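PDB 2QN0: neurotoxin from Clostridium botulinum, which cleaves SNARE proteins as a zinc-dependent protease, the light chain of botulinum neurotoxin type C, thereby blocking release of neurotransmitter from nerve endings. Local coordinates for residues 235-241 / 351-355; 64-69 / 255-261; 126-130 / 319-323. All blocks are in the same frame, centred on the assembly; numbering follows the deposited sequence.

How the interactions relate
The three contacts belong to one protease chain, and their segments alternate along the sequence, tying distant parts of it together. Interaction 1 is the buried one: it packs the end of the helix that carries zinc ligands His-229 and His-233 against helix 344-357, with the side chain of His-236 about 8 Å from the zinc ion. Interaction 2 joins two surface loops, its centre about 31 Å from that of interaction 1, yet the side chain of Lys-68 lies about 10 Å from the metal. Interaction 3 is peripheral packing, its nearest atoms about 11 Å from interaction 1. Interactions 2 and 3 flank the chain's centre on opposite sides, about 47 Å apart between centres.

Interaction 1 (235-241 / 351-355)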
loop_
_atom_site.group_PDB
_atom_site.type_symbol
_atom_site.label_atom_id
_atom_site.label_comp_id
_atom_site.label_asym_id
_atom_site.label_seq_id
_atom_site.Cartn_x
_atom_site.Cartn_y
_atom_site.Cartn_z
ATOM N N MET A 235 1.970 -4.224 -4.362
ATOM C CA MET A 235 2.089 -5.439 -5.167
ATOM C C MET A 235 2.955 -5.151 -6.392
ATOM O O MET A 235 3.858 -5.921 -6.727
ATOM C CB MET A 235 0.706 -5.921 -5.614
ATOM C CG MET A 235 -0.085 -6.633 -4.531
ATOM S SD MET A 235 0.509 -8.322 -4.245
ATOM C CE MET A 235 -0.528 -9.237 -5.374
ATOM N N HIS A 236 2.681 -4.036 -7.062
ATOM C CA HIS A 236 3.455 -3.669 -8.242
ATOM C C HIS A 236 4.921 -3.485 -7.860
ATOM O O HIS A 236 5.820 -3.914 -8.590
ATOM C CB HIS A 236 2.914 -2.371 -8.845
ATOM C CG HIS A 236 1.456 -2.422 -9.180
ATOM N ND1 HIS A 236 0.689 -1.287 -9.326
ATOM C CD2 HIS A 236 0.625 -3.469 -9.399
ATOM C CE1 HIS A 236 -0.553 -1.633 -9.619
ATOM N NE2 HIS A 236 -0.617 -2.951 -9.670
ATOM N N ASN A 237 5.158 -2.857 -6.708
ATOM C CA ASN A 237 6.518 -2.608 -6.225
ATOM C C ASN A 237 7.254 -3.889 -5.840
ATOM O O ASN A 237 8.448 -4.026 -6.096
ATOM C CB ASN A 237 6.507 -1.681 -5.002
ATOM C CG ASN A 237 6.046 -0.276 -5.328
ATOM O OD1 ASN A 237 6.179 0.187 -6.458
ATOM N ND2 ASN A 237 5.517 0.421 -4.325
ATOM N N LEU A 238 6.544 -4.808 -5.202
ATOM C CA LEU A 238 7.139 -6.067 -4.778
ATOM C C LEU A 238 7.549 -6.932 -5.967
ATOM O O LEU A 238 8.612 -7.550 -5.957
ATOM C CB LEU A 238 6.152 -6.843 -3.905
ATOM C CG LEU A 238 6.591 -8.242 -3.461
ATOM C CD1 LEU A 238 7.940 -8.161 -2.738
ATOM C CD2 LEU A 238 5.519 -8.847 -2.557
ATOM N N TYR A 239 6.699 -6.973 -6.989
ATOM C CA TYR A 239 6.976 -7.784 -8.170
ATOM C C TYR A 239 7.778 -7.064 -9.250
ATOM O O TYR A 239 8.003 -7.601 -10.338
ATOM C CB TYR A 239 5.663 -8.333 -8.723
ATOM C CG TYR A 239 5.087 -9.406 -7.826
ATOM C CD1 TYR A 239 5.534 -10.725 -7.912
ATOM C CD2 TYR A 239 4.152 -9.089 -6.840
ATOM C CE1 TYR A 239 5.067 -11.705 -7.036
ATOM C CE2 TYR A 239 3.679 -10.059 -5.960
ATOM C CZ TYR A 239 4.140 -11.361 -6.063
ATOM O OH TYR A 239 3.677 -12.317 -5.188
ATOM N N GLY A 240 8.209 -5.847 -8.935
ATOM C CA GLY A 240 9.033 -5.075 -9.851
ATOM C C GLY A 240 8.405 -4.643 -11.160
ATOM O O GLY A 240 9.094 -4.549 -12.181
ATOM N N ILE A 241 7.106 -4.366 -11.140
ATOM C CA ILE A 241 6.424 -3.936 -12.352
ATOM C C ILE A 241 5.810 -2.543 -12.231
ATOM O O ILE A 241 4.922 -2.179 -13.004
ATOM C CB ILE A 241 5.320 -4.934 -12.758
ATOM C CG1 ILE A 241 4.260 -5.031 -11.655
ATOM C CG2 ILE A 241 5.941 -6.298 -13.025
ATOM C CD1 ILE A 241 2.996 -5.737 -12.085
ATOM N N TYR A 351 1.341 -11.213 -14.824
ATOM C CA TYR A 351 1.241 -9.786 -15.088
ATOM C C TYR A 351 -0.216 -9.340 -15.110
ATOM O O TYR A 351 -0.549 -8.277 -14.590
ATOM C CB TYR A 351 1.905 -9.433 -16.423
ATOM C CG TYR A 351 2.133 -7.950 -16.608
ATOM C CD1 TYR A 351 3.268 -7.329 -16.088
ATOM C CD2 TYR A 351 1.205 -7.161 -17.289
ATOM C CE1 TYR A 351 3.478 -5.959 -16.242
ATOM C CE2 TYR A 351 1.403 -5.790 -17.447
ATOM C CZ TYR A 351 2.537 -5.196 -16.923
ATOM O OH TYR A 351 2.735 -3.843 -17.075
ATOM N N ASN A 352 -1.084 -10.150 -15.712
ATOM C CA ASN A 352 -2.500 -9.808 -15.785
ATOM C C ASN A 352 -3.117 -9.774 -14.392
ATOM O O ASN A 352 -3.906 -8.886 -14.078
ATOM C CB ASN A 352 -3.256 -10.809 -16.657
ATOM C CG ASN A 352 -4.721 -10.451 -16.798
ATOM O OD1 ASN A 352 -5.591 -11.105 -16.227
ATOM N ND2 ASN A 352 -4.998 -9.393 -17.550
ATOM N N GLU A 353 -2.759 -10.746 -13.560
ATOM C CA GLU A 353 -3.270 -10.792 -12.192
ATOM C C GLU A 353 -2.903 -9.520 -11.438
ATOM O O GLU A 353 -3.754 -8.866 -10.836
ATOM C CB GLU A 353 -2.672 -11.979 -11.437
ATOM C CG GLU A 353 -3.342 -13.312 -11.688
ATOM C CD GLU A 353 -2.605 -14.448 -11.011
ATOM O OE1 GLU A 353 -2.082 -14.231 -9.895
ATOM O OE2 GLU A 353 -2.555 -15.554 -11.589
ATOM N N LEU A 354 -1.619 -9.182 -11.477
ATOM C CA LEU A 354 -1.094 -8.017 -10.772
ATOM C C LEU A 354 -1.619 -6.661 -11.221
ATOM O O LEU A 354 -1.670 -5.725 -10.423
ATOM C CB LEU A 354 0.435 -8.005 -10.870
ATOM C CG LEU A 354 1.149 -9.226 -10.290
ATOM C CD1 LEU A 354 2.637 -9.123 -10.563
ATOM C CD2 LEU A 354 0.878 -9.307 -8.785
ATOM N N THR A 355 -2.016 -6.551 -12.487
ATOM C CA THR A 355 -2.484 -5.277 -13.021
ATOM C C THR A 355 -3.969 -5.162 -13.335
ATOM O O THR A 355 -4.487 -4.048 -13.451
ATOM C CB THR A 355 -1.717 -4.912 -14.310
ATOM O OG1 THR A 355 -1.893 -5.956 -15.278
ATOM C CG2 THR A 355 -0.236 -4.736 -14.020
HETATM O O HOH W 1 4.768 -2.850 -15.628
#
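Leu-354 pushes its branched end between three side chains of 235-241, which share its carbons among them. Tyr-239 lies against both methyls, its CB 3.6 Å from CD1, while CD2 also meets the methyl CE of Met-235 at 3.7 Å; both neighbours lie across the leucine. Ile-241 CD1 touches Leu-354 at CB, 3.6 Å away, and at CD1. Leucine suits the place because its two methyls diverge and spread the contact over all three neighbours. In Ile-241, CG1 is turned back over its own backbone (chi1 61°), and the extended branch beyond it carries CD1 to Leu-354 and Thr-355, while CG2 packs by the Tyr-351 ring.

Polar groups border this apolar patch. The ring edge of His-236 faces the carbonyl of Leu-354, and NE2 donates to Leu-354 O at 3.1 Å, a weak bond because the N-H is bent to 130°. A water joins the segments at the other end, 2.7 Å from Ile-241 O, to which it donates, and equally close to Tyr-351 OH. Within the helix, Thr-355 OG1 and N bind Tyr-351 O from opposite faces of its plane; with the hydroxyl thus occupied, the threonine's CG2 lies over a face of the Tyr-351 ring.

Gly-240, at positive phi, ends helix 223-238 in a Schellman motif and turns the chain so that Ile-241 can reach the partner helix. Tyr-239 OH is hydrogen-bonded to Asp-113 OD2, and His-236 and Thr-355 both touch Tyr-271 on the helix that bears Glu-269. The contact thus packs the C-terminal end of the zincin HExxH helix, whose His-229 and His-233 bind zinc together with Glu-269.

Interaction 2 (64-69 / 255-261); sequences VTSPKS and NIFYSQY
Pro-67, entered through a cis peptide bond from Ser-66, sets its CB almost exactly over the centre of the Tyr-261 ring: the carbon stands 3.3 Å from the centroid and only 4° off the ring normal, a close CH-pi contact. Proline suits this role, since its C-H groups are slightly polarised, with the hydrogens positive, and its ring holds them rigidly; it also accommodates the cis bond more readily than other residues. The first torsion of Tyr-261 (chi1 58°) folds the ring back toward its own loop, with Asn-255 N and Ser-259 O at its edge.

A second tyrosine holds the proline from another direction. Tyr-258 CD1 lies 3.4 Å from Pro-67 CG, the phenol set crosswise to the pyrrolidine, and farther along the ring Ser-66 CB approaches the hydroxyl end.

Both segments are loops at the surface, the second ending at the first residue of strand 261-266. It forms the beta-hairpin connection from strand 248-253, closed where Tyr-261 bonds with Thr-253; 64-69 lies between strand 43-46 and helix 80-97. With the Lys-68 side chain about 10 Å from the zinc ion, 64-69 may border the substrate cleft.

At the other end of the contact, Ser-69 OG accepts the backbone N-H of Ile-256 at 3.2 Å in a nearly straight bond, 163° at the hydrogen. A small hydroxyl fits here, because Asn-255 CB and Ile-256 CG2 crowd the same oxygen. Asn-255 OD1 turns to Phe-257 N as in an Asx turn, although its very short separation makes the detail doubtful. Lys-68 directs its CB away from 255-261, and its NZ forms a salt bridge with Asp-167.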
loop_
_atom_site.group_PDB
_atom_site.type_symbol
_atom_site.label_atom_id
_atom_site.label_comp_id
_atom_site.label_asym_id
_atom_site.label_seq_id
_atom_site.Cartn_x
_atom_site.Cartn_y
_atom_site.Cartn_z
ATOM N N VAL A 64 -0.045 27.910 -1.616
ATOM C CA VAL A 64 -1.097 27.149 -2.280
ATOM C C VAL A 64 -0.564 25.867 -2.909
ATOM O O VAL A 64 0.184 25.906 -3.886
ATOM C CB VAL A 64 -1.773 27.988 -3.388
ATOM C CG1 VAL A 64 -2.906 27.197 -4.022
ATOM C CG2 VAL A 64 -2.287 29.296 -2.812
ATOM N N THR A 65 -0.958 24.731 -2.343
ATOM C CA THR A 65 -0.539 23.428 -2.847
ATOM C C THR A 65 -1.712 22.808 -3.603
ATOM O O THR A 65 -1.542 21.874 -4.390
ATOM C CB THR A 65 -0.131 22.488 -1.693
ATOM O OG1 THR A 65 0.837 23.141 -0.861
ATOM C CG2 THR A 65 0.474 21.203 -2.243
ATOM N N SER A 66 -2.903 23.344 -3.351
ATOM C CA SER A 66 -4.129 22.880 -3.989
ATOM C C SER A 66 -3.991 22.986 -5.508
ATOM O O SER A 66 -2.920 23.326 -6.011
ATOM C CB SER A 66 -5.310 23.724 -3.497
ATOM O OG SER A 66 -5.496 23.574 -2.100
ATOM N N PRO A 67 -5.067 22.702 -6.266
ATOM C CA PRO A 67 -6.427 22.284 -5.902
ATOM C C PRO A 67 -6.488 21.032 -5.030
ATOM O O PRO A 67 -7.505 20.756 -4.396
ATOM C CB PRO A 67 -7.090 22.065 -7.259
ATOM C CG PRO A 67 -6.401 23.061 -8.125
ATOM C CD PRO A 67 -4.961 22.877 -7.724
ATOM N N LYS A 68 -5.393 20.279 -5.011
ATOM C CA LYS A 68 -5.301 19.049 -4.233
ATOM C C LYS A 68 -5.964 19.187 -2.864
ATOM O O LYS A 68 -5.574 20.035 -2.058
ATOM C CB LYS A 68 -3.831 18.663 -4.055
ATOM C CG LYS A 68 -3.597 17.255 -3.533
ATOM C CD LYS A 68 -4.054 16.209 -4.538
ATOM C CE LYS A 68 -3.558 14.826 -4.155
ATOM N NZ LYS A 68 -3.998 14.442 -2.787
ATOM N N SER A 69 -6.968 18.354 -2.608
ATOM C CA SER A 69 -7.676 18.377 -1.332
ATOM C C SER A 69 -6.721 17.973 -0.217
ATOM O O SER A 69 -5.971 17.004 -0.354
ATOM C CB SER A 69 -8.862 17.409 -1.361
ATOM O OG SER A 69 -9.784 17.758 -2.378
ATOM N N ASN A 255 -11.822 18.878 -6.898
ATOM C CA ASN A 255 -11.607 18.587 -5.484
ATOM C C ASN A 255 -12.815 18.888 -4.614
ATOM O O ASN A 255 -13.921 19.099 -5.112
ATOM C CB ASN A 255 -10.394 19.364 -4.959
ATOM C CG ASN A 255 -10.577 20.862 -5.055
ATOM O OD1 ASN A 255 -11.577 21.401 -4.595
ATOM N ND2 ASN A 255 -9.606 21.544 -5.648
ATOM N N ILE A 256 -12.585 18.907 -3.303
ATOM C CA ILE A 256 -13.635 19.158 -2.322
ATOM C C ILE A 256 -14.126 20.608 -2.302
ATOM O O ILE A 256 -15.123 20.921 -1.649
ATOM C CB ILE A 256 -13.157 18.773 -0.899
ATOM C CG1 ILE A 256 -11.999 19.674 -0.467
ATOM C CG2 ILE A 256 -12.697 17.324 -0.885
ATOM C CD1 ILE A 256 -11.483 19.383 0.934
ATOM N N PHE A 257 -13.422 21.483 -3.016
ATOM C CA PHE A 257 -13.780 22.897 -3.089
ATOM C C PHE A 257 -13.759 23.422 -4.527
ATOM O O PHE A 257 -14.809 23.704 -5.106
ATOM C CB PHE A 257 -12.818 23.737 -2.242
ATOM C CG PHE A 257 -12.854 23.413 -0.774
ATOM C CD1 PHE A 257 -14.049 23.474 -0.063
ATOM C CD2 PHE A 257 -11.689 23.067 -0.098
ATOM C CE1 PHE A 257 -14.082 23.194 1.302
ATOM C CE2 PHE A 257 -11.711 22.786 1.266
ATOM C CZ PHE A 257 -12.910 22.849 1.967
ATOM N N TYR A 258 -12.558 23.551 -5.091
ATOM C CA TYR A 258 -12.371 24.051 -6.454
ATOM C C TYR A 258 -13.206 23.327 -7.506
ATOM O O TYR A 258 -13.804 22.286 -7.238
ATOM C CB TYR A 258 -10.899 23.951 -6.872
ATOM C CG TYR A 258 -9.923 24.780 -6.062
ATOM C CD1 TYR A 258 -8.627 24.996 -6.526
ATOM C CD2 TYR A 258 -10.284 25.336 -4.834
ATOM C CE1 TYR A 258 -7.712 25.743 -5.793
ATOM C CE2 TYR A 258 -9.373 26.086 -4.089
ATOM C CZ TYR A 258 -8.089 26.284 -4.577
ATOM O OH TYR A 258 -7.181 27.025 -3.855
ATOM N N SER A 259 -13.230 23.894 -8.708
ATOM C CA SER A 259 -13.969 23.318 -9.823
ATOM C C SER A 259 -13.005 22.555 -10.727
ATOM O O SER A 259 -11.796 22.565 -10.506
ATOM C CB SER A 259 -14.676 24.415 -10.626
ATOM O OG SER A 259 -13.746 25.329 -11.182
ATOM N N GLN A 260 -13.554 21.903 -11.747
ATOM C CA GLN A 260 -12.770 21.109 -12.687
ATOM C C GLN A 260 -11.401 21.705 -13.005
ATOM O O GLN A 260 -11.303 22.781 -13.596
ATOM C CB GLN A 260 -13.568 20.920 -13.976
ATOM C CG GLN A 260 -13.112 19.754 -14.820
ATOM C CD GLN A 260 -14.130 19.386 -15.871
ATOM O OE1 GLN A 260 -14.440 20.187 -16.754
ATOM N NE2 GLN A 260 -14.668 18.173 -15.779
ATOM N N TYR A 261 -10.349 20.997 -12.600
ATOM C CA TYR A 261 -8.972 21.429 -12.832
ATOM C C TYR A 261 -8.147 20.287 -13.429
ATOM O O TYR A 261 -8.428 19.119 -13.188
ATOM C CB TYR A 261 -8.342 21.907 -11.522
ATOM C CG TYR A 261 -8.336 20.870 -10.424
ATOM C CD1 TYR A 261 -7.272 19.979 -10.281
ATOM C CD2 TYR A 261 -9.408 20.764 -9.539
ATOM C CE1 TYR A 261 -7.277 19.006 -9.284
ATOM C CE2 TYR A 261 -9.424 19.795 -8.543
ATOM C CZ TYR A 261 -8.358 18.920 -8.421
ATOM O OH TYR A 261 -8.383 17.954 -7.444
#

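Interaction 3 (126-130 / 319-323); sequences TFDFD and IGEYK
Phe-129 sets its ring edge over one face of Tyr-322, toward the CG side, with CZ standing 3.7 Å from Tyr-322 CG. The planes meet at 72° with centroids 5.0 Å apart, a T-shaped pair in which the positive rim of one ring faces the electron-rich face of the other. Beside it, Phe-127 presents CE2 to the first helical turn, 3.8 Å from Tyr-322 CB and close to Ile-319 O at its edge. That carbonyl already accepts from Lys-323 N within the helix, so a flat apolar edge can lie against it without stranding a polar atom; Ile-319 CG2 adds a looser apolar touch.

Phenylalanines two apart in sequence can both reach the helix because the chain is extended at Phe-127 and Asp-128. Phe-129 holds CG opposite its carbonyl carbon (chi1 -68°), which carries the ring to Tyr-322. Asp-128 OD1 accepts from Asp-130 N from above the carboxylate plane, an Asx turn, and also from Asn-311. Phe-127 has a further edge-to-face partner in Phe-116, and Phe-129 stacks with Phe-315.

Strand 126-128 pairs in parallel with strand 309-311 and runs nearly perpendicular to the start of helix 319-330, at 80°, with the segment axes 10.7 Å apart.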
loop_
_atom_site.group_PDB
_atom_site.type_symbol
_atom_site.label_atom_id
_atom_site.label_comp_id
_atom_site.label_asym_id
_atom_site.label_seq_id
_atom_site.Cartn_x
_atom_site.Cartn_y
_atom_site.Cartn_z
ATOM N N THR A 126 25.628 -11.905 -7.365
ATOM C CA THR A 126 25.392 -11.582 -5.963
ATOM C C THR A 126 23.955 -11.371 -5.490
ATOM O O THR A 126 23.114 -10.846 -6.221
ATOM C CB THR A 126 26.184 -10.311 -5.593
ATOM O OG1 THR A 126 27.579 -10.537 -5.825
ATOM C CG2 THR A 126 25.964 -9.930 -4.130
ATOM N N PHE A 127 23.700 -11.799 -4.254
ATOM C CA PHE A 127 22.415 -11.607 -3.575
ATOM C C PHE A 127 22.781 -10.574 -2.506
ATOM O O PHE A 127 23.625 -10.852 -1.658
ATOM C CB PHE A 127 21.945 -12.877 -2.845
ATOM C CG PHE A 127 21.040 -13.777 -3.654
ATOM C CD1 PHE A 127 20.447 -13.344 -4.834
ATOM C CD2 PHE A 127 20.754 -15.064 -3.198
ATOM C CE1 PHE A 127 19.581 -14.182 -5.548
ATOM C CE2 PHE A 127 19.890 -15.906 -3.904
ATOM C CZ PHE A 127 19.302 -15.465 -5.081
ATOM N N ASP A 128 22.176 -9.390 -2.546
ATOM C CA ASP A 128 22.472 -8.361 -1.550
ATOM C C ASP A 128 21.223 -8.069 -0.730
ATOM O O ASP A 128 20.321 -7.362 -1.177
ATOM C CB ASP A 128 22.966 -7.082 -2.230
ATOM C CG ASP A 128 23.347 -5.997 -1.238
ATOM O OD1 ASP A 128 23.323 -6.255 -0.014
ATOM O OD2 ASP A 128 23.677 -4.880 -1.686
ATOM N N PHE A 129 21.182 -8.616 0.479
ATOM C CA PHE A 129 20.034 -8.436 1.356
ATOM C C PHE A 129 19.978 -7.083 2.065
ATOM O O PHE A 129 19.037 -6.813 2.813
ATOM C CB PHE A 129 19.988 -9.594 2.358
ATOM C CG PHE A 129 19.670 -10.923 1.721
ATOM C CD1 PHE A 129 18.350 -11.327 1.542
ATOM C CD2 PHE A 129 20.691 -11.748 1.251
ATOM C CE1 PHE A 129 18.047 -12.528 0.907
ATOM C CE2 PHE A 129 20.399 -12.953 0.612
ATOM C CZ PHE A 129 19.074 -13.345 0.439
ATOM N N ASP A 130 20.974 -6.230 1.824
ATOM C CA ASP A 130 21.004 -4.895 2.433
ATOM C C ASP A 130 20.900 -3.791 1.381
ATOM O O ASP A 130 21.089 -2.615 1.699
ATOM C CB ASP A 130 22.303 -4.662 3.219
ATOM C CG ASP A 130 22.384 -5.483 4.492
ATOM O OD1 ASP A 130 21.367 -5.589 5.210
ATOM O OD2 ASP A 130 23.480 -6.006 4.782
ATOM N N ILE A 319 21.946 -19.457 -0.162
ATOM C CA ILE A 319 21.732 -19.043 -1.545
ATOM C C ILE A 319 20.711 -19.939 -2.241
ATOM O O ILE A 319 19.841 -19.452 -2.962
ATOM C CB ILE A 319 23.063 -19.041 -2.337
ATOM C CG1 ILE A 319 23.942 -17.885 -1.853
ATOM C CG2 ILE A 319 22.792 -18.923 -3.832
ATOM C CD1 ILE A 319 25.333 -17.854 -2.472
ATOM N N GLY A 320 20.810 -21.246 -2.013
ATOM C CA GLY A 320 19.882 -22.175 -2.635
ATOM C C GLY A 320 18.451 -21.943 -2.188
ATOM O O GLY A 320 17.517 -22.005 -2.990
ATOM N N GLU A 321 18.283 -21.679 -0.896
ATOM C CA GLU A 321 16.969 -21.431 -0.314
ATOM C C GLU A 321 16.300 -20.223 -0.959
ATOM O O GLU A 321 15.130 -20.276 -1.341
ATOM C CB GLU A 321 17.100 -21.166 1.188
ATOM C CG GLU A 321 15.779 -20.840 1.880
ATOM C CD GLU A 321 15.977 -20.321 3.292
ATOM O OE1 GLU A 321 16.924 -20.784 3.960
ATOM O OE2 GLU A 321 15.185 -19.461 3.737
ATOM N N TYR A 322 17.042 -19.129 -1.067
ATOM C CA TYR A 322 16.473 -17.923 -1.647
ATOM C C TYR A 322 16.304 -18.001 -3.152
ATOM O O TYR A 322 15.416 -17.364 -3.715
ATOM C CB TYR A 322 17.284 -16.700 -1.212
ATOM C CG TYR A 322 16.947 -16.349 0.218
ATOM C CD1 TYR A 322 17.635 -16.928 1.285
ATOM C CD2 TYR A 322 15.829 -15.567 0.505
ATOM C CE1 TYR A 322 17.207 -16.743 2.604
ATOM C CE2 TYR A 322 15.392 -15.379 1.808
ATOM C CZ TYR A 322 16.079 -15.973 2.853
ATOM O OH TYR A 322 15.603 -15.824 4.133
ATOM N N LYS A 323 17.137 -18.799 -3.806
ATOM C CA LYS A 323 17.007 -18.973 -5.245
ATOM C C LYS A 323 15.645 -19.631 -5.474
ATOM O O LYS A 323 14.875 -19.213 -6.338
ATOM C CB LYS A 323 18.130 -19.872 -5.773
ATOM C CG LYS A 323 17.995 -20.261 -7.237
ATOM C CD LYS A 323 19.210 -21.061 -7.690
ATOM C CE LYS A 323 19.051 -21.565 -9.113
ATOM N NZ LYS A 323 20.232 -22.371 -9.531
#